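Putative glucoamylase (Bacteroides uniformis, PDB 4GL3) probably hydrolyses glucosidic bonds, as a putative glucoamylase related to the six-hairpin glycosidases. Local coordinates at residues A[126-131]-A[200-205]; A[191-196]-A[273-278]; A[195-200]-A[413-418]; A[250-255]-A[277-282]; A[313-318]-A[323-328]. All coordinates share one frame; numbering follows the deposited sequence.

Interactions 1 and 3 both use helix 197-205, their centres about 10 Å apart; interactions 2 and 4 both use helix 271-288, with centres about 6 Å apart. The segment around Glu-195 ties these pairs together: Glu-195 O lies 2.6 Å from Ser-255 OG, a probable hydrogen bond joining the segment shared by interactions 2 and 3 to interaction 4, and Phe-129 CZ of interaction 1 packs 3.6 Å from the same Glu-195 O. Interaction 5, about 25 Å from interactions 1 and 3 between centres, touches interaction 4 where His-253 CE1 meets Thr-327 O at 3.5 Å. Glu-126 OE2 and, weakly, Glu-195 OE2 hydrogen-bond bound Tris, probably from the crystallisation liquor.

Interaction 1. Residues A[126-131]-A[200-205]; sequences ESAFMF and YILGAS
Ala-128 and Leu-202 mark the nearest approach of two helical segments, their CA atoms 7.2 Å apart. Residues 126-131 belong to helix 124-140 and residues 200-205 form the end of helix 197-205; this helix-to-helix packing is consistent with the alpha/alpha barrel of six-hairpin glycosidases. Ordinary helical bonds hold the first backbone, such as Met-130 N to Glu-126 O; the second is looser at its finish, where Ser-205 N makes two weak bonds, to Ile-201 O and Leu-202 O.

One methyl carries the contact. Leu-202 CD1 stands 4.0 Å from Ala-128 CB and 3.9 Å from Phe-131 CB, and it also reaches 3.4 Å from the carbonyl oxygen of Ala-128. The extended second torsion of Leu-202 (chi2 175°) continues the chain outward from CA through CB and CG, placing CD1 at the groove between these residues one turn apart. Phe-131 gives only its CB; its ring leaves the interface to meet Trp-101 and Leu-158. Trp-159 of helix 146-161 touches Leu-202, and Val-199 and Ile-198 extend the apolar surface along Ala-128.

Behind the interface, Ser-205 OG turns back to donate to Ile-201 O at 2.7 Å, from 40° above the carbonyl plane, which satisfies its hydroxyl within its own helix. No hydrogen bond or charge pair spans the segments. The two segments therefore meet by van der Waals contact alone, and the small Ala-128 probably permits the close approach.

Interaction 2. Residues A[191-196]-A[273-278]; sequences KGHNEC and EQMKAH
The His-193 ring meets two side chains of helix 271-288 at a slant: the amide of Gln-274, whose plane is turned 65° from the ring, and the end methyl of selenomethionine Met-275. His-193 CD2 lies 4.1 Å from Gln-274 NE2, while His-193 NE2 is 4.4 Å from Met-275 CE. These are light contacts without a hydrogen bond, the histidine and glutamine chains sliding past each other in opposite directions. The imidazole gets there because CG lies anti to the backbone N (chi1 -178°), bridging backbones still 10.3 Å apart between the CA atoms of His-193 and Gln-274. The glutamine chain bends at its second torsion, and OE1 takes the Leu-239 N-H.

The loop bearing His-193 is sharply shaped. A cis peptide precedes the histidine, and just beyond it Asn-194 OD1 accepts from Cys-196 N at 3.0 Å with an N-H...O angle of 163°, an Asx turn.

Strand 235-239 runs beside the contact, with Leu-239 against His-193 and Leu-237 and Pro-238 against Gln-274. On the loop's other flank, Asn-194 and Cys-196 rest on Trp-220 of helix 213-220, and Cys-196 also touches Val-125 of helix 124-140.

Interaction 3. Residues A[195-200]-A[413-418]; sequences ECHIVY and LGFTSP
His-197, near the N-terminal end of helix 197-205, meets Phe-415 just past a Schellman motif that ends helix 404-412. Gly-414 carries that motif with a positive phi of 89°, at which a side chain would jam against the carbonyl O of Leu-413. From CB, the histidine is thrown outward with CG trans to its own N (chi1 -161°). Its ring then lies almost parallel to that of Trp-220, planes about 5° apart. ND1 is hydrogen-bonded to the hydroxyl of Tyr-256, and NE2 to that of Tyr-216. At the tip, His-197 CE1 and NE2 approach one carbon, Phe-415 CZ, at 4.0 Å and 3.9 Å.

The two side chains come from opposite directions. NE2 sits at the edge of the phenyl ring, in its plane, while CZ approaches the imidazole obliquely, a van der Waals contact with its CE1-NE2 side. Two tyrosine hydroxyls grip the imidazole and probably fix its rotation. Tyr-216 serves both sides, since its side chain also touches Phe-415 and Leu-413.

Helix 197-205 is thereby joined to the segment leading to the C-terminus. One turn along that helix, the backbone oxygen of Tyr-200 lies 4.0 Å from Leu-413 CD1.

Interaction 4. Residues A[250-255]-A[277-282]; sequences FFTHYS and AHTLIN
Thr-252 and His-278 make the tightest contact here, and it is van der Waals in kind. The methyl CG2 of Thr-252 lies 3.3 Å from His-278 ND1 and 3.8 Å from both His-278 CG and His-278 CB, reaching the imidazole at a slant. Phe-251 CB comes to the ring edge, near the ring plane, 4.2 Å from His-278 CE1. The threonine methyl points there because OG1 takes the place between N and the carbonyl carbon (chi1 70°), leaving CG2 anti to the carbonyl carbon.

The two threonine hydroxyls are satisfied on their own sides. Thr-252 OG1 and Thr-279 OG1 are 4.3 Å apart and not bonded; the first bonds to Leu-249 O and the second to Met-275 O, one turn back in its helix. His-278 NE2 instead ties the helix to the preceding part of the loop, donating to Gly-247 O, which probably helps to fix the ring's rotation. With an alanine in place of His-278, Gly-247 O would probably lose its donor and the Thr-252 methyl the surface it packs on.

Aromatic contacts follow within residues 250-255. Phe-251 CD1 stands 3.8 Å above one face of the Phe-250 ring, toward its rim, and Tyr-254 CG comes to the edge of that ring. The turn itself is closed by His-253 N donating to Phe-250 O at 2.9 Å.

Helix 271-288 packs against the loop holding residues 250-255, whose Phe-250 and Phe-251 lie against Glu-195. Placed beside this glutamate, which weakly bonds a Tris molecule, the loop may line a pocket, as in related six-hairpin glycosidases.

Interaction 5. Residues A[313-318]-A[323-328]; sequences SAHSPG and VITPTA
His-315 lies with one face under Val-323: the CB of the valine stands 3.9 Å from the ring centroid, 17° off the ring normal, a CH-pi contact. Val-323 CB and CG1 lie over the face, CG1 3.7 Å from His-315 CE1, while Val-323 CG2 stays outside the rim, 3.8 Å from His-315 NE2. With CG1 anti to N (chi1 176°), that methyl is directed to the CE1 side of the ring and CG2 to the NE2 side. The opposite face of the imidazole is met by the carbonyl oxygen of Ser-313, 3.2 Å above the plane and offset toward the rim. Sandwiched between these two, the ring also uses ND1 in a hydrogen bond to Thr-304 O. Were His-315 replaced by a leucine, Thr-304 O would probably go without its partner and Val-323 would lose its flat aromatic face.

The histidine directly follows a short, weakly bonded strand, 313-314, antiparallel to 305-306. Leaving that strand, the chain makes an inverse gamma turn centred on Ala-314, with a weak His-315 N to Ser-313 O bond. An ST turn follows, in which Ser-316 OG accepts from Gly-318 N at 3.1 Å.

Thr-325 crosses the histidine at about a right angle. Thr-325 OG1 is 4.1 Å from His-315 ND1, and its hydrogen bond goes to Ser-306 OG instead. From Val-323 the chain runs into helix 326-331, where Ala-328 N donates to Thr-325 O at 2.9 Å.

Interaction 1. Residues A[126-131]-A[200-205]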
# COMPACT_ATOMS: atom_id res chain seq x y z
N GLU A 126 -8.11 -0.21 5.26
CA GLU A 126 -8.37 -0.11 3.82
C GLU A 126 -8.81 1.33 3.49
O GLU A 126 -8.39 1.93 2.48
CB GLU A 126 -9.45 -1.10 3.40
CG GLU A 126 -9.08 -2.54 3.67
CD GLU A 126 -8.05 -3.09 2.71
OE1 GLU A 126 -8.13 -2.70 1.51
OE2 GLU A 126 -7.22 -3.92 3.15
N SER A 127 -9.61 1.91 4.35
CA SER A 127 -10.09 3.27 4.05
C SER A 127 -8.95 4.29 4.12
O SER A 127 -8.92 5.25 3.36
CB SER A 127 -11.21 3.69 5.02
OG SER A 127 -12.39 2.97 4.77
N ALA A 128 -8.00 4.06 5.06
CA ALA A 128 -6.82 4.93 5.21
C ALA A 128 -5.95 4.87 3.94
O ALA A 128 -5.42 5.88 3.51
CB ALA A 128 -6.00 4.54 6.46
N PHE A 129 -5.80 3.69 3.34
CA PHE A 129 -5.04 3.56 2.12
C PHE A 129 -5.75 4.28 0.97
O PHE A 129 -5.10 4.95 0.11
CB PHE A 129 -4.77 2.10 1.78
CG PHE A 129 -3.96 1.37 2.81
CD1 PHE A 129 -2.94 2.01 3.55
CD2 PHE A 129 -4.17 0.02 3.01
CE1 PHE A 129 -2.16 1.29 4.48
CE2 PHE A 129 -3.43 -0.70 3.96
CZ PHE A 129 -2.45 -0.05 4.70
N MSE A 130 -7.08 4.25 0.98
CA MSE A 130 -7.85 5.05 -0.00
C MSE A 130 -7.58 6.55 0.23
O MSE A 130 -7.32 7.27 -0.74
CB MSE A 130 -9.36 4.72 -0.01
CG MSE A 130 -10.17 5.71 -0.85
SE MSE A 130 -9.73 5.59 -2.73
CE MSE A 130 -10.52 3.90 -3.07
N PHE A 131 -7.63 7.03 1.48
CA PHE A 131 -7.38 8.45 1.76
C PHE A 131 -5.94 8.85 1.45
O PHE A 131 -5.67 9.96 1.06
CB PHE A 131 -7.81 8.83 3.19
CG PHE A 131 -9.30 9.07 3.32
CD1 PHE A 131 -9.90 10.09 2.66
CD2 PHE A 131 -10.10 8.18 4.01
CE1 PHE A 131 -11.27 10.30 2.68
CE2 PHE A 131 -11.48 8.38 4.09
CZ PHE A 131 -12.06 9.44 3.41
N TYR A 200 -2.86 6.05 11.95
CA TYR A 200 -2.63 6.97 13.07
C TYR A 200 -2.25 8.35 12.59
O TYR A 200 -2.71 9.35 13.16
CB TYR A 200 -1.57 6.44 14.03
CG TYR A 200 -2.11 5.32 14.90
CD1 TYR A 200 -2.15 3.99 14.45
CD2 TYR A 200 -2.64 5.59 16.16
CE1 TYR A 200 -2.69 2.97 15.24
CE2 TYR A 200 -3.19 4.57 16.95
CZ TYR A 200 -3.22 3.27 16.50
OH TYR A 200 -3.76 2.26 17.32
N ILE A 201 -1.43 8.43 11.53
CA ILE A 201 -1.05 9.74 10.96
C ILE A 201 -2.30 10.48 10.43
O ILE A 201 -2.47 11.64 10.72
CB ILE A 201 -0.01 9.63 9.80
CG1 ILE A 201 1.26 8.86 10.19
CG2 ILE A 201 0.31 10.98 9.20
CD1 ILE A 201 1.82 9.20 11.50
N LEU A 202 -3.16 9.79 9.66
CA LEU A 202 -4.39 10.44 9.16
C LEU A 202 -5.33 10.79 10.33
O LEU A 202 -5.92 11.88 10.37
CB LEU A 202 -5.11 9.56 8.14
CG LEU A 202 -4.36 9.32 6.79
CD1 LEU A 202 -5.08 8.35 5.87
CD2 LEU A 202 -4.13 10.65 6.10
N GLY A 203 -5.46 9.88 11.28
CA GLY A 203 -6.27 10.18 12.50
C GLY A 203 -5.79 11.46 13.18
O GLY A 203 -6.60 12.26 13.64
N ALA A 204 -4.49 11.66 13.26
CA ALA A 204 -3.91 12.83 13.93
C ALA A 204 -4.09 14.08 13.08
O ALA A 204 -4.10 15.20 13.62
CB ALA A 204 -2.41 12.64 14.23
N SER A 205 -4.20 13.87 11.76
CA SER A 205 -4.27 14.96 10.76
C SER A 205 -5.69 15.51 10.53
O SER A 205 -5.85 16.59 9.96
CB SER A 205 -3.73 14.50 9.40
OG SER A 205 -2.39 14.01 9.48

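Interaction 2. Residues A[191-196]-A[273-278]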
# COMPACT_ATOMS: atom_id res chain seq x y z
N LYS A 191 -1.96 -2.17 16.35
CA LYS A 191 -0.75 -2.08 17.17
C LYS A 191 0.45 -2.13 16.23
O LYS A 191 0.42 -2.83 15.23
CB LYS A 191 -0.65 -3.28 18.11
CG LYS A 191 -1.78 -3.44 19.09
CD LYS A 191 -1.94 -2.31 20.11
CE LYS A 191 -1.00 -2.38 21.27
NZ LYS A 191 -1.16 -1.23 22.24
N GLY A 192 1.46 -1.32 16.51
CA GLY A 192 2.65 -1.23 15.64
C GLY A 192 3.67 -2.33 15.89
O GLY A 192 3.56 -3.03 16.87
N HIS A 193 4.69 -2.50 15.04
CA HIS A 193 4.90 -1.73 13.80
C HIS A 193 4.63 -2.66 12.62
O HIS A 193 5.40 -3.58 12.35
CB HIS A 193 6.33 -1.17 13.67
CG HIS A 193 6.52 -0.36 12.43
ND1 HIS A 193 6.20 0.98 12.36
CD2 HIS A 193 6.92 -0.71 11.18
CE1 HIS A 193 6.40 1.41 11.13
NE2 HIS A 193 6.86 0.41 10.40
N ASN A 194 3.50 -2.44 11.98
CA ASN A 194 3.07 -3.21 10.81
C ASN A 194 2.76 -2.28 9.65
O ASN A 194 3.36 -1.22 9.55
CB ASN A 194 1.91 -4.15 11.18
CG ASN A 194 0.66 -3.42 11.63
OD1 ASN A 194 0.54 -2.21 11.51
ND2 ASN A 194 -0.27 -4.17 12.20
N GLU A 195 1.84 -2.66 8.76
CA GLU A 195 1.51 -1.85 7.59
C GLU A 195 0.59 -0.68 7.88
O GLU A 195 0.36 0.11 6.97
CB GLU A 195 0.85 -2.72 6.49
CG GLU A 195 -0.62 -3.12 6.77
CD GLU A 195 -0.79 -4.44 7.52
OE1 GLU A 195 0.00 -4.73 8.44
OE2 GLU A 195 -1.76 -5.17 7.22
N CYS A 196 0.07 -0.54 9.11
CA CYS A 196 -1.02 0.41 9.36
C CYS A 196 -0.63 1.79 9.92
O CYS A 196 -1.46 2.48 10.46
CB CYS A 196 -1.96 -0.24 10.37
SG CYS A 196 -2.58 -1.84 9.89
N GLU A 273 15.93 4.64 8.05
CA GLU A 273 16.69 3.50 8.55
C GLU A 273 15.80 2.26 8.64
O GLU A 273 16.21 1.17 8.25
CB GLU A 273 17.28 3.82 9.93
CG GLU A 273 18.29 2.79 10.41
CD GLU A 273 18.71 2.94 11.89
OE1 GLU A 273 18.18 3.81 12.64
OE2 GLU A 273 19.59 2.15 12.32
N GLN A 274 14.57 2.41 9.14
CA GLN A 274 13.66 1.27 9.29
C GLN A 274 13.44 0.58 7.93
O GLN A 274 13.51 -0.66 7.83
CB GLN A 274 12.30 1.70 9.87
CG GLN A 274 11.24 0.58 9.94
CD GLN A 274 11.60 -0.56 10.89
OE1 GLN A 274 12.46 -0.40 11.77
NE2 GLN A 274 10.91 -1.71 10.75
N MSE A 275 13.15 1.39 6.90
CA MSE A 275 12.73 0.82 5.60
C MSE A 275 13.93 0.13 4.94
O MSE A 275 13.80 -0.98 4.39
CB MSE A 275 12.15 1.87 4.66
CG MSE A 275 10.96 2.63 5.15
SE MSE A 275 9.67 1.54 6.03
CE MSE A 275 9.22 2.74 7.51
N LYS A 276 15.10 0.76 5.03
CA LYS A 276 16.33 0.16 4.52
C LYS A 276 16.71 -1.10 5.26
O LYS A 276 17.04 -2.09 4.64
CB LYS A 276 17.50 1.16 4.57
CG LYS A 276 17.27 2.32 3.62
CD LYS A 276 18.51 3.19 3.39
CE LYS A 276 18.24 4.17 2.23
NZ LYS A 276 18.91 5.47 2.45
N ALA A 277 16.66 -1.06 6.59
CA ALA A 277 17.02 -2.22 7.42
C ALA A 277 16.11 -3.39 7.10
O ALA A 277 16.58 -4.50 6.86
CB ALA A 277 16.96 -1.89 8.94
N HIS A 278 14.81 -3.16 7.10
CA HIS A 278 13.87 -4.24 6.82
C HIS A 278 14.10 -4.85 5.43
O HIS A 278 14.13 -6.08 5.28
CB HIS A 278 12.46 -3.73 6.96
CG HIS A 278 11.41 -4.80 6.96
ND1 HIS A 278 10.08 -4.51 7.15
CD2 HIS A 278 11.49 -6.15 6.79
CE1 HIS A 278 9.38 -5.63 7.09
NE2 HIS A 278 10.21 -6.64 6.88

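Interaction 3. Residues A[195-200]-A[413-418]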
# COMPACT_ATOMS: atom_id res chain seq x y z
N GLU A 195 1.84 -2.66 8.76
CA GLU A 195 1.51 -1.85 7.59
C GLU A 195 0.59 -0.68 7.88
O GLU A 195 0.36 0.11 6.97
CB GLU A 195 0.85 -2.72 6.49
CG GLU A 195 -0.62 -3.12 6.77
CD GLU A 195 -0.79 -4.44 7.52
OE1 GLU A 195 0.00 -4.73 8.44
OE2 GLU A 195 -1.76 -5.17 7.22
N CYS A 196 0.07 -0.54 9.11
CA CYS A 196 -1.02 0.41 9.36
C CYS A 196 -0.63 1.79 9.92
O CYS A 196 -1.46 2.48 10.46
CB CYS A 196 -1.96 -0.24 10.37
SG CYS A 196 -2.58 -1.84 9.89
N HIS A 197 0.65 2.16 9.85
CA HIS A 197 1.12 3.43 10.44
C HIS A 197 0.26 4.64 10.03
O HIS A 197 -0.08 5.55 10.86
CB HIS A 197 2.59 3.64 10.03
CG HIS A 197 3.35 4.61 10.88
ND1 HIS A 197 4.62 5.03 10.54
CD2 HIS A 197 3.04 5.22 12.05
CE1 HIS A 197 5.06 5.86 11.47
NE2 HIS A 197 4.13 5.98 12.41
N ILE A 198 -0.12 4.64 8.76
CA ILE A 198 -0.82 5.75 8.14
C ILE A 198 -2.20 6.00 8.75
O ILE A 198 -2.73 7.13 8.69
CB ILE A 198 -0.96 5.55 6.58
CG1 ILE A 198 -1.32 6.84 5.87
CG2 ILE A 198 -2.01 4.51 6.23
CD1 ILE A 198 -0.18 7.76 5.68
N VAL A 199 -2.79 4.96 9.33
CA VAL A 199 -4.05 5.14 10.01
C VAL A 199 -3.94 6.15 11.17
O VAL A 199 -4.82 6.99 11.35
CB VAL A 199 -4.62 3.78 10.54
CG1 VAL A 199 -6.01 4.01 11.17
CG2 VAL A 199 -4.69 2.77 9.39
N TYR A 200 -2.86 6.05 11.95
CA TYR A 200 -2.63 6.97 13.07
C TYR A 200 -2.25 8.35 12.59
O TYR A 200 -2.71 9.35 13.16
CB TYR A 200 -1.57 6.44 14.03
CG TYR A 200 -2.11 5.32 14.90
CD1 TYR A 200 -2.15 3.99 14.45
CD2 TYR A 200 -2.64 5.59 16.16
CE1 TYR A 200 -2.69 2.97 15.24
CE2 TYR A 200 -3.19 4.57 16.95
CZ TYR A 200 -3.22 3.27 16.50
OH TYR A 200 -3.76 2.26 17.32
N LEU A 413 2.12 14.65 16.25
CA LEU A 413 2.67 13.41 16.72
C LEU A 413 4.17 13.49 17.01
O LEU A 413 4.74 12.51 17.41
CB LEU A 413 2.36 12.27 15.76
CG LEU A 413 0.89 11.91 15.61
CD1 LEU A 413 0.72 10.73 14.67
CD2 LEU A 413 0.24 11.70 16.98
N GLY A 414 4.79 14.66 16.84
CA GLY A 414 6.17 14.85 17.20
C GLY A 414 7.15 14.53 16.09
O GLY A 414 8.33 14.39 16.34
N PHE A 415 6.71 14.43 14.85
CA PHE A 415 7.66 14.08 13.77
C PHE A 415 8.50 15.27 13.34
O PHE A 415 8.04 16.39 13.45
CB PHE A 415 6.96 13.61 12.52
CG PHE A 415 6.45 12.22 12.58
CD1 PHE A 415 5.26 11.93 13.23
CD2 PHE A 415 7.17 11.19 12.03
CE1 PHE A 415 4.76 10.64 13.26
CE2 PHE A 415 6.71 9.90 12.08
CZ PHE A 415 5.49 9.62 12.69
N THR A 416 9.73 15.00 12.88
CA THR A 416 10.52 15.95 12.09
C THR A 416 10.69 15.33 10.67
O THR A 416 10.61 14.08 10.49
CB THR A 416 11.90 16.23 12.70
OG1 THR A 416 12.54 14.97 12.87
CG2 THR A 416 11.81 16.97 14.08
N SER A 417 10.85 16.19 9.67
CA SER A 417 10.95 15.75 8.26
C SER A 417 11.50 16.95 7.46
O SER A 417 11.25 18.10 7.83
CB SER A 417 9.57 15.34 7.72
OG SER A 417 9.56 15.14 6.31
N PRO A 418 12.21 16.69 6.36
CA PRO A 418 12.59 17.83 5.52
C PRO A 418 11.38 18.58 4.93
O PRO A 418 11.53 19.72 4.53
CB PRO A 418 13.42 17.21 4.40
CG PRO A 418 13.20 15.75 4.46
CD PRO A 418 12.72 15.41 5.85

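Interaction 4. Residues A[250-255]-A[277-282]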
# COMPACT_ATOMS: atom_id res chain seq x y z
N PHE A 250 5.92 -6.02 2.66
CA PHE A 250 4.94 -4.98 2.33
C PHE A 250 4.68 -3.98 3.47
O PHE A 250 4.10 -2.93 3.24
CB PHE A 250 3.60 -5.55 1.80
CG PHE A 250 2.62 -5.97 2.90
CD1 PHE A 250 2.71 -7.24 3.49
CD2 PHE A 250 1.62 -5.11 3.34
CE1 PHE A 250 1.80 -7.66 4.47
CE2 PHE A 250 0.69 -5.53 4.32
CZ PHE A 250 0.80 -6.79 4.89
N PHE A 251 5.08 -4.32 4.70
CA PHE A 251 5.02 -3.36 5.79
C PHE A 251 5.81 -2.05 5.46
O PHE A 251 5.49 -1.00 5.99
CB PHE A 251 5.56 -3.94 7.10
CG PHE A 251 4.71 -5.05 7.75
CD1 PHE A 251 3.50 -5.47 7.23
CD2 PHE A 251 5.18 -5.67 8.92
CE1 PHE A 251 2.76 -6.46 7.86
CE2 PHE A 251 4.46 -6.66 9.55
CZ PHE A 251 3.22 -7.03 9.03
N THR A 252 6.82 -2.12 4.58
CA THR A 252 7.59 -0.91 4.16
C THR A 252 6.98 -0.20 2.95
O THR A 252 7.55 0.77 2.45
CB THR A 252 9.06 -1.27 3.84
OG1 THR A 252 9.10 -2.04 2.62
CG2 THR A 252 9.66 -2.04 5.02
N HIS A 253 5.81 -0.68 2.48
CA HIS A 253 5.19 -0.16 1.29
C HIS A 253 3.86 0.58 1.53
O HIS A 253 3.68 1.66 1.05
CB HIS A 253 4.94 -1.26 0.24
CG HIS A 253 6.14 -2.05 -0.10
ND1 HIS A 253 6.07 -3.37 -0.49
CD2 HIS A 253 7.46 -1.74 -0.02
CE1 HIS A 253 7.31 -3.83 -0.67
NE2 HIS A 253 8.17 -2.85 -0.41
N TYR A 254 2.89 -0.04 2.18
CA TYR A 254 1.51 0.50 2.05
C TYR A 254 1.27 1.92 2.63
O TYR A 254 0.56 2.72 2.04
CB TYR A 254 0.45 -0.47 2.62
CG TYR A 254 0.23 -1.78 1.91
CD1 TYR A 254 0.97 -2.16 0.81
CD2 TYR A 254 -0.75 -2.67 2.39
CE1 TYR A 254 0.77 -3.40 0.20
CE2 TYR A 254 -0.96 -3.89 1.79
CZ TYR A 254 -0.20 -4.26 0.69
OH TYR A 254 -0.39 -5.51 0.09
N SER A 255 1.83 2.20 3.80
CA SER A 255 1.74 3.51 4.43
C SER A 255 2.74 4.52 3.86
O SER A 255 2.58 5.71 4.11
CB SER A 255 1.96 3.40 5.99
OG SER A 255 0.91 2.67 6.65
N ALA A 277 16.66 -1.06 6.59
CA ALA A 277 17.02 -2.22 7.42
C ALA A 277 16.11 -3.39 7.10
O ALA A 277 16.58 -4.50 6.86
CB ALA A 277 16.96 -1.89 8.94
N HIS A 278 14.81 -3.16 7.10
CA HIS A 278 13.87 -4.24 6.82
C HIS A 278 14.10 -4.85 5.43
O HIS A 278 14.13 -6.08 5.28
CB HIS A 278 12.46 -3.73 6.96
CG HIS A 278 11.41 -4.80 6.96
ND1 HIS A 278 10.08 -4.51 7.15
CD2 HIS A 278 11.49 -6.15 6.79
CE1 HIS A 278 9.38 -5.63 7.09
NE2 HIS A 278 10.21 -6.64 6.88
N THR A 279 14.25 -4.00 4.43
CA THR A 279 14.54 -4.48 3.07
C THR A 279 15.81 -5.32 3.00
O THR A 279 15.83 -6.39 2.37
CB THR A 279 14.61 -3.29 2.10
OG1 THR A 279 13.35 -2.59 2.14
CG2 THR A 279 14.98 -3.72 0.66
N LEU A 280 16.87 -4.88 3.65
CA LEU A 280 18.18 -5.57 3.51
C LEU A 280 18.21 -6.85 4.32
O LEU A 280 18.80 -7.83 3.92
CB LEU A 280 19.34 -4.64 3.90
CG LEU A 280 19.58 -3.49 2.90
CD1 LEU A 280 20.87 -2.74 3.22
CD2 LEU A 280 19.65 -4.04 1.48
N ILE A 281 17.54 -6.85 5.46
CA ILE A 281 17.36 -8.07 6.24
C ILE A 281 16.55 -9.15 5.49
O ILE A 281 16.93 -10.32 5.48
CB ILE A 281 16.75 -7.74 7.61
CG1 ILE A 281 17.80 -7.00 8.48
CG2 ILE A 281 16.22 -9.00 8.30
CD1 ILE A 281 17.16 -6.24 9.66
N ASN A 282 15.44 -8.76 4.86
CA ASN A 282 14.61 -9.67 4.05
C ASN A 282 15.45 -10.28 2.92
O ASN A 282 15.50 -11.52 2.71
CB ASN A 282 13.39 -8.86 3.55
CG ASN A 282 12.28 -9.72 3.01
OD1 ASN A 282 12.36 -10.19 1.86
ND2 ASN A 282 11.20 -9.91 3.80

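Interaction 5. Residues A[313-318]-A[323-328]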
# COMPACT_ATOMS: atom_id res chain seq x y z
N SER A 313 -0.64 -16.85 1.89
CA SER A 313 -0.03 -16.75 3.21
C SER A 313 0.87 -15.52 3.34
O SER A 313 1.37 -15.01 2.34
CB SER A 313 0.76 -18.02 3.51
OG SER A 313 1.07 -18.08 4.89
N ALA A 314 1.05 -15.04 4.58
CA ALA A 314 1.85 -13.85 4.88
C ALA A 314 3.34 -14.24 4.98
O ALA A 314 3.95 -14.32 6.07
CB ALA A 314 1.33 -13.15 6.14
N HIS A 315 3.93 -14.50 3.82
CA HIS A 315 5.31 -15.05 3.77
C HIS A 315 6.28 -14.02 4.37
O HIS A 315 6.10 -12.80 4.21
CB HIS A 315 5.77 -15.40 2.36
CG HIS A 315 4.78 -16.19 1.57
ND1 HIS A 315 4.02 -15.64 0.57
CD2 HIS A 315 4.41 -17.50 1.65
CE1 HIS A 315 3.22 -16.56 0.08
NE2 HIS A 315 3.44 -17.70 0.71
N SER A 316 7.31 -14.53 5.04
CA SER A 316 8.34 -13.67 5.61
C SER A 316 9.49 -14.57 6.07
O SER A 316 9.40 -15.83 5.99
CB SER A 316 7.77 -12.88 6.82
OG SER A 316 7.72 -13.72 7.97
N PRO A 317 10.57 -13.97 6.58
CA PRO A 317 11.62 -14.86 7.10
C PRO A 317 11.20 -15.77 8.28
O PRO A 317 11.90 -16.72 8.56
CB PRO A 317 12.71 -13.89 7.55
CG PRO A 317 12.51 -12.69 6.67
CD PRO A 317 11.04 -12.58 6.46
N GLY A 318 10.10 -15.46 8.95
CA GLY A 318 9.52 -16.37 9.96
C GLY A 318 8.35 -17.23 9.47
O GLY A 318 7.74 -17.93 10.25
N VAL A 323 8.06 -19.50 -1.54
CA VAL A 323 7.37 -18.58 -2.45
C VAL A 323 8.10 -17.22 -2.41
O VAL A 323 8.25 -16.62 -1.36
CB VAL A 323 5.88 -18.41 -2.04
CG1 VAL A 323 5.15 -17.38 -2.92
CG2 VAL A 323 5.16 -19.78 -2.03
N ILE A 324 8.61 -16.81 -3.57
CA ILE A 324 9.14 -15.46 -3.79
C ILE A 324 8.04 -14.64 -4.47
O ILE A 324 7.33 -15.12 -5.37
CB ILE A 324 10.46 -15.51 -4.62
CG1 ILE A 324 11.57 -16.23 -3.85
CG2 ILE A 324 10.92 -14.09 -5.05
CD1 ILE A 324 12.23 -15.50 -2.68
N THR A 325 7.86 -13.41 -4.02
CA THR A 325 6.77 -12.59 -4.43
C THR A 325 7.35 -11.25 -4.99
O THR A 325 7.92 -10.44 -4.22
CB THR A 325 5.86 -12.28 -3.22
OG1 THR A 325 5.34 -13.49 -2.64
CG2 THR A 325 4.79 -11.32 -3.62
N PRO A 326 7.20 -11.01 -6.32
CA PRO A 326 7.88 -9.87 -6.94
C PRO A 326 7.62 -8.51 -6.33
O PRO A 326 8.54 -7.70 -6.31
CB PRO A 326 7.36 -9.92 -8.39
CG PRO A 326 7.27 -11.39 -8.65
CD PRO A 326 6.68 -11.93 -7.35
N THR A 327 6.41 -8.26 -5.81
CA THR A 327 6.14 -6.97 -5.21
C THR A 327 7.05 -6.65 -4.02
O THR A 327 7.26 -5.48 -3.76
CB THR A 327 4.67 -6.77 -4.83
OG1 THR A 327 4.44 -5.37 -4.56
CG2 THR A 327 4.27 -7.61 -3.60
N ALA A 328 7.61 -7.66 -3.34
CA ALA A 328 8.54 -7.46 -2.21
C ALA A 328 9.78 -6.66 -2.65
O ALA A 328 9.96 -5.51 -2.22
CB ALA A 328 8.97 -8.80 -1.55